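Local coordinates for protein nucleoside hydrolase, putative (Trypanosoma brucei, PDB 3FZ0) that belongs to the nucleoside hydrolase family and carries a calcium ion in a metal site rich in aspartates, at residues 19-22 with 23-26; 154-157 with 158-161. The protein carries 2 engineered substitutions. One frame throughout, in Å; residues are numbered along the deposited sequence.

Interaction 1. Residues 19-22 with 23-26. With CA (calcium ion), chain G.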
ATOM      1  N   ASP B  19       3.225  12.607 -29.545  1.00 62.04           N
ATOM      2  CA  ASP B  19       3.405  11.338 -30.262  1.00 61.51           C
ATOM      3  C   ASP B  19       3.532  11.532 -31.787  1.00 61.28           C
ATOM      4  O   ASP B  19       4.342  10.872 -32.453  1.00 61.72           O
ATOM      5  CB  ASP B  19       2.244  10.391 -29.978  1.00 61.44           C
ATOM      6  CG  ASP B  19       2.074  10.101 -28.508  1.00 62.88           C
ATOM      7  OD1 ASP B  19       1.496  10.927 -27.782  1.00 65.58           O
ATOM      8  OD2 ASP B  19       2.513   9.023 -28.044  1.00 63.30           O
ATOM      9  N   ALA B  20       2.709  12.408 -32.353  1.00 60.70           N
ATOM     10  CA  ALA B  20       2.768  12.671 -33.790  1.00 60.64           C
ATOM     11  C   ALA B  20       4.107  13.282 -34.184  1.00 60.48           C
ATOM     12  O   ALA B  20       4.697  12.813 -35.144  1.00 60.99           O
ATOM     13  CB  ALA B  20       1.606  13.545 -34.251  1.00 60.42           C
ATOM     14  N   ILE B  21       4.575  14.313 -33.463  1.00 59.99           N
ATOM     15  CA  ILE B  21       5.894  14.918 -33.716  1.00 59.89           C
ATOM     16  C   ILE B  21       6.999  13.842 -33.595  1.00 60.17           C
ATOM     17  O   ILE B  21       7.926  13.799 -34.408  1.00 60.13           O
ATOM     18  CB  ILE B  21       6.223  16.097 -32.725  1.00 60.16           C
ATOM     19  CG1 ILE B  21       5.189  17.226 -32.855  1.00 59.32           C
ATOM     20  CG2 ILE B  21       7.692  16.621 -32.932  1.00 58.85           C
ATOM     21  CD1 ILE B  21       5.102  17.868 -34.234  1.00 57.73           C
ATOM     22  N   ALA B  22       6.896  12.984 -32.583  1.00 59.82           N
ATOM     23  CA  ALA B  22       7.885  11.897 -32.411  1.00 60.21           C
ATOM     24  C   ALA B  22       7.930  10.922 -33.608  1.00 60.41           C
ATOM     25  O   ALA B  22       9.018  10.531 -34.078  1.00 60.10           O
ATOM     26  CB  ALA B  22       7.632  11.133 -31.112  1.00 59.57           C
ATOM     27  N   ILE B  23       6.748  10.527 -34.093  1.00 60.30           N
ATOM     28  CA  ILE B  23       6.676   9.603 -35.230  1.00 59.87           C
ATOM     29  C   ILE B  23       7.192  10.308 -36.491  1.00 60.49           C
ATOM     30  O   ILE B  23       7.893   9.699 -37.296  1.00 61.33           O
ATOM     31  CB  ILE B  23       5.241   9.003 -35.407  1.00 59.55           C
ATOM     32  CG1 ILE B  23       4.875   8.163 -34.168  1.00 59.17           C
ATOM     33  CG2 ILE B  23       5.154   8.166 -36.661  1.00 57.04           C
ATOM     34  CD1 ILE B  23       3.386   7.948 -33.924  1.00 59.07           C
ATOM     35  N   MET B  24       6.874  11.589 -36.625  1.00 60.45           N
ATOM     36  CA  MET B  24       7.394  12.415 -37.696  1.00 61.14           C
ATOM     37  C   MET B  24       8.913  12.452 -37.666  1.00 61.38           C
ATOM     38  O   MET B  24       9.574  12.377 -38.708  1.00 61.40           O
ATOM     39  CB  MET B  24       6.801  13.831 -37.650  1.00 60.97           C
ATOM     40  CG  MET B  24       5.286  13.917 -37.975  1.00 60.41           C
ATOM     41  SD  MET B  24       4.608  15.608 -37.874  1.00 61.31           S
ATOM     42  CE  MET B  24       4.744  16.151 -39.557  1.00 60.39           C
ATOM     43  N   LEU B  25       9.470  12.509 -36.468  1.00 61.74           N
ATOM     44  CA  LEU B  25      10.911  12.585 -36.315  1.00 62.29           C
ATOM     45  C   LEU B  25      11.538  11.255 -36.748  1.00 62.86           C
ATOM     46  O   LEU B  25      12.475  11.236 -37.584  1.00 63.31           O
ATOM     47  CB  LEU B  25      11.278  12.957 -34.883  1.00 62.21           C
ATOM     48  CG  LEU B  25      12.660  13.500 -34.510  1.00 62.18           C
ATOM     49  CD1 LEU B  25      12.624  14.003 -33.071  1.00 61.82           C
ATOM     50  CD2 LEU B  25      13.722  12.485 -34.637  1.00 61.15           C
ATOM     51  N   ALA B  26      11.023  10.149 -36.211  1.00 62.97           N
ATOM     52  CA  ALA B  26      11.440   8.802 -36.671  1.00 63.73           C
ATOM     53  C   ALA B  26      11.355   8.621 -38.192  1.00 64.50           C
ATOM     54  O   ALA B  26      12.251   8.033 -38.780  1.00 64.92           O
ATOM     55  CB  ALA B  26      10.622   7.741 -35.991  1.00 62.74           C
TER
HETATM   56 CA    CA G 400       2.403   9.792 -25.648  1.00 62.36          CA
HETATM   57  O   HOH W   1       3.831  10.249 -23.909  1.00 33.86           O
HETATM   58  O   HOH W   2       1.015   9.498 -23.351  1.00 45.13           O
HETATM   59  O   HOH W   3       1.760  12.105 -25.172  1.00 28.67           O
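Asp19 and Ile23, one helical turn apart, meet through the backbone while the Asp19 carboxylate reaches back to grip a calcium ion. Both carboxylate oxygens bind it, OD1 of Asp19 at 2.6 Å and OD2 of Asp19 at 2.5 Å from the metal, a bidentate clasp. The group gets there because CG stands beside the backbone N and anti to the carbonyl carbon (chi1 -58°), turned back past the start of the segment. Three waters are also bound to the calcium, and Asp14, Asp283 and the backbone O of Leu134 complete the shell. Second-shell hydrogen bonds steady the carboxylate: Thr13 OG1 meets OD2, and the backbone N of Gly16 meets OD1, which should limit its rotation.

Behind the metal ligand the helix is held by four i to i+4 bonds. Ile23 N binds Asp19 O at 2.9 Å, fixing the peptide directly after the ligand residue. Met24 N reaches Ala20 O at the same length, 2.9 Å. The N-H of Leu25 meets Ile21 O less directly, at 140°, whereas Ala26 N points almost straight at Ala22 O (176°). Side chains drape over these carbonyls: Ile23 CG1 lies 3.3 Å from Asp19 O, and Met24 CG sits 3.1 Å from Ala20 O. Farther out, Ile21 CD1 brushes Met24 SD at 4.3 Å.

All eight residues are buried. Ile23 and Met24 pack on helix 46-60, Ala22 and Ala26 on helix 282-291, and Ile21, Met24 and Leu25 on helix 345-356. Residues 19-26 thus make up most of helix 17-27, the crossover helix of the beta-alpha-beta unit between strands 6-13 and 32-39, with its N-terminal, calcium-binding end next to the C-terminal end of strand 6-13.

Interaction 2. Residues 154-157 with 158-161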
ATOM      1  N   LEU B 154      15.910  -7.435 -29.678  1.00 63.35           N
ATOM      2  CA  LEU B 154      16.004  -5.961 -29.736  1.00 62.81           C
ATOM      3  C   LEU B 154      17.365  -5.481 -29.246  1.00 63.35           C
ATOM      4  O   LEU B 154      17.902  -5.992 -28.245  1.00 63.87           O
ATOM      5  CB  LEU B 154      14.917  -5.312 -28.889  1.00 62.08           C
ATOM      6  CG  LEU B 154      13.468  -5.536 -29.311  1.00 60.77           C
ATOM      7  CD1 LEU B 154      12.530  -5.118 -28.236  1.00 58.99           C
ATOM      8  CD2 LEU B 154      13.114  -4.802 -30.578  1.00 59.83           C
ATOM      9  N   GLY B 155      17.929  -4.533 -29.974  1.00 63.45           N
ATOM     10  CA  GLY B 155      19.134  -3.849 -29.587  1.00 63.88           C
ATOM     11  C   GLY B 155      20.381  -4.597 -29.930  1.00 64.78           C
ATOM     12  O   GLY B 155      20.352  -5.584 -30.657  1.00 64.64           O
ATOM     13  N   THR B 156      21.485  -4.115 -29.374  1.00 66.01           N
ATOM     14  CA  THR B 156      22.805  -4.696 -29.552  1.00 67.40           C
ATOM     15  C   THR B 156      23.395  -4.718 -28.146  1.00 68.35           C
ATOM     16  O   THR B 156      22.698  -4.340 -27.189  1.00 68.88           O
ATOM     17  CB  THR B 156      23.604  -3.820 -30.547  1.00 67.40           C
ATOM     18  OG1 THR B 156      23.111  -4.068 -31.875  1.00 68.05           O
ATOM     19  CG2 THR B 156      25.075  -4.122 -30.533  1.00 68.60           C
ATOM     20  N   ASP B 157      24.637  -5.184 -27.980  1.00 69.67           N
ATOM     21  CA  ASP B 157      25.321  -5.032 -26.682  1.00 70.49           C
ATOM     22  C   ASP B 157      25.564  -3.541 -26.407  1.00 70.67           C
ATOM     23  O   ASP B 157      25.754  -3.139 -25.276  1.00 71.25           O
ATOM     24  CB  ASP B 157      26.629  -5.831 -26.633  1.00 70.76           C
ATOM     25  CG  ASP B 157      27.559  -5.541 -27.830  1.00 73.35           C
ATOM     26  OD1 ASP B 157      27.163  -4.801 -28.770  1.00 75.62           O
ATOM     27  OD2 ASP B 157      28.702  -6.065 -27.837  1.00 74.58           O
ATOM     28  N   THR B 158      25.480  -2.727 -27.457  1.00 70.62           N
ATOM     29  CA  THR B 158      25.832  -1.315 -27.440  1.00 70.32           C
ATOM     30  C   THR B 158      24.585  -0.428 -27.630  1.00 69.92           C
ATOM     31  O   THR B 158      24.453   0.637 -27.012  1.00 69.94           O
ATOM     32  CB  THR B 158      26.841  -1.070 -28.589  1.00 70.42           C
ATOM     33  OG1 THR B 158      28.079  -1.711 -28.268  1.00 71.26           O
ATOM     34  CG2 THR B 158      27.093   0.413 -28.843  1.00 71.98           C
ATOM     35  N   ILE B 159      23.680  -0.855 -28.512  1.00 69.32           N
ATOM     36  CA  ILE B 159      22.522  -0.050 -28.878  1.00 68.61           C
ATOM     37  C   ILE B 159      21.328  -0.559 -28.105  1.00 68.14           C
ATOM     38  O   ILE B 159      21.074  -1.760 -28.135  1.00 68.19           O
ATOM     39  CB  ILE B 159      22.223  -0.117 -30.409  1.00 68.63           C
ATOM     40  CG1 ILE B 159      23.420   0.408 -31.222  1.00 69.12           C
ATOM     41  CG2 ILE B 159      20.925   0.638 -30.764  1.00 66.88           C
ATOM     42  CD1 ILE B 159      23.301   0.156 -32.744  1.00 68.96           C
ATOM     43  N   PRO B 160      20.619   0.342 -27.395  1.00 67.70           N
ATOM     44  CA  PRO B 160      19.440   0.038 -26.598  1.00 67.31           C
ATOM     45  C   PRO B 160      18.315  -0.534 -27.422  1.00 66.87           C
ATOM     46  O   PRO B 160      17.954   0.033 -28.447  1.00 67.31           O
ATOM     47  CB  PRO B 160      19.011   1.417 -26.079  1.00 67.43           C
ATOM     48  CG  PRO B 160      20.270   2.199 -26.031  1.00 67.60           C
ATOM     49  CD  PRO B 160      20.979   1.768 -27.281  1.00 67.74           C
ATOM     50  N   GLY B 161      17.770  -1.653 -26.960  1.00 66.35           N
ATOM     51  CA  GLY B 161      16.589  -2.275 -27.548  1.00 65.47           C
ATOM     52  C   GLY B 161      15.269  -1.616 -27.181  1.00 64.93           C
ATOM     53  O   GLY B 161      14.278  -1.714 -27.918  1.00 64.95           O
TER
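A tight reverse turn brings Thr156 against Ile159 in the last part of the loop between helix 138-146 and strand 162-165. The chain doubles back, its two short limbs running 163° apart. One backbone hydrogen bond closes the bend: Thr156 N donates a hydrogen bond to Ile159 O at 2.7 Å, nearly straight (166°) and in the carbonyl plane.

At the corner, Thr156 and Thr158 lie side by side and point the same way. The methyl CG2 of Thr156, anti to its own backbone N, stands off the N-H side of the corner peptide, 3.4 Å from Thr158 N. Asp157 holds CG between its backbone N and carbonyl carbon, which folds the carboxylate back alongside Thr158. There Thr158 OG1 makes a long hydrogen bond of 3.3 Å to Asp157 OD1, approaching from above the carboxylate plane (69° out of it), on the solvent-exposed side of the turn.

At the base of the turn, side-chain contacts give way to bare backbone. Gly155 CA lies 3.2 Å from Ile159 O, and Gly155 CA and Gly161 CA are 3.6 Å apart, an approach possible because neither residue has a side chain. Leu154 CB rests 3.7 Å from Gly161 CA, and the side chain packs on Tyr129 and Leu131 of strand 127-133. Backbone hydrogen bonds between Gly155 and Tyr129 and between Gly161 and Leu131 tie both limbs to that strand.

The backbone angles at Asp157 and Thr158 are roughly those of a type I beta turn, but the closing bond is of the hairpin kind, from Thr156 N to Ile159 O: a short hairpin-like loop set just before a parallel strand of the central sheet.

Going from the N terminus, strand 6-13 leads into helix 17-27, where interaction 1 closes successive helical turns before the chain passes to strand 32-39. Much later, after strand 127-133 and helix 138-146, interaction 2 closes a short backbone loop and releases the chain into strand 162-165. The two are in series: neither encloses nor crosses the other. The centres of interactions 1 and 2 are about 21 Å apart and their nearest atoms about 13 Å. What relates them is the central mixed sheet: residues 19-26 lie in the crossover between neighbouring strands 6-13 and 32-39, while residues 154-161 border strand 127-133, the next strand on the other side of 6-13.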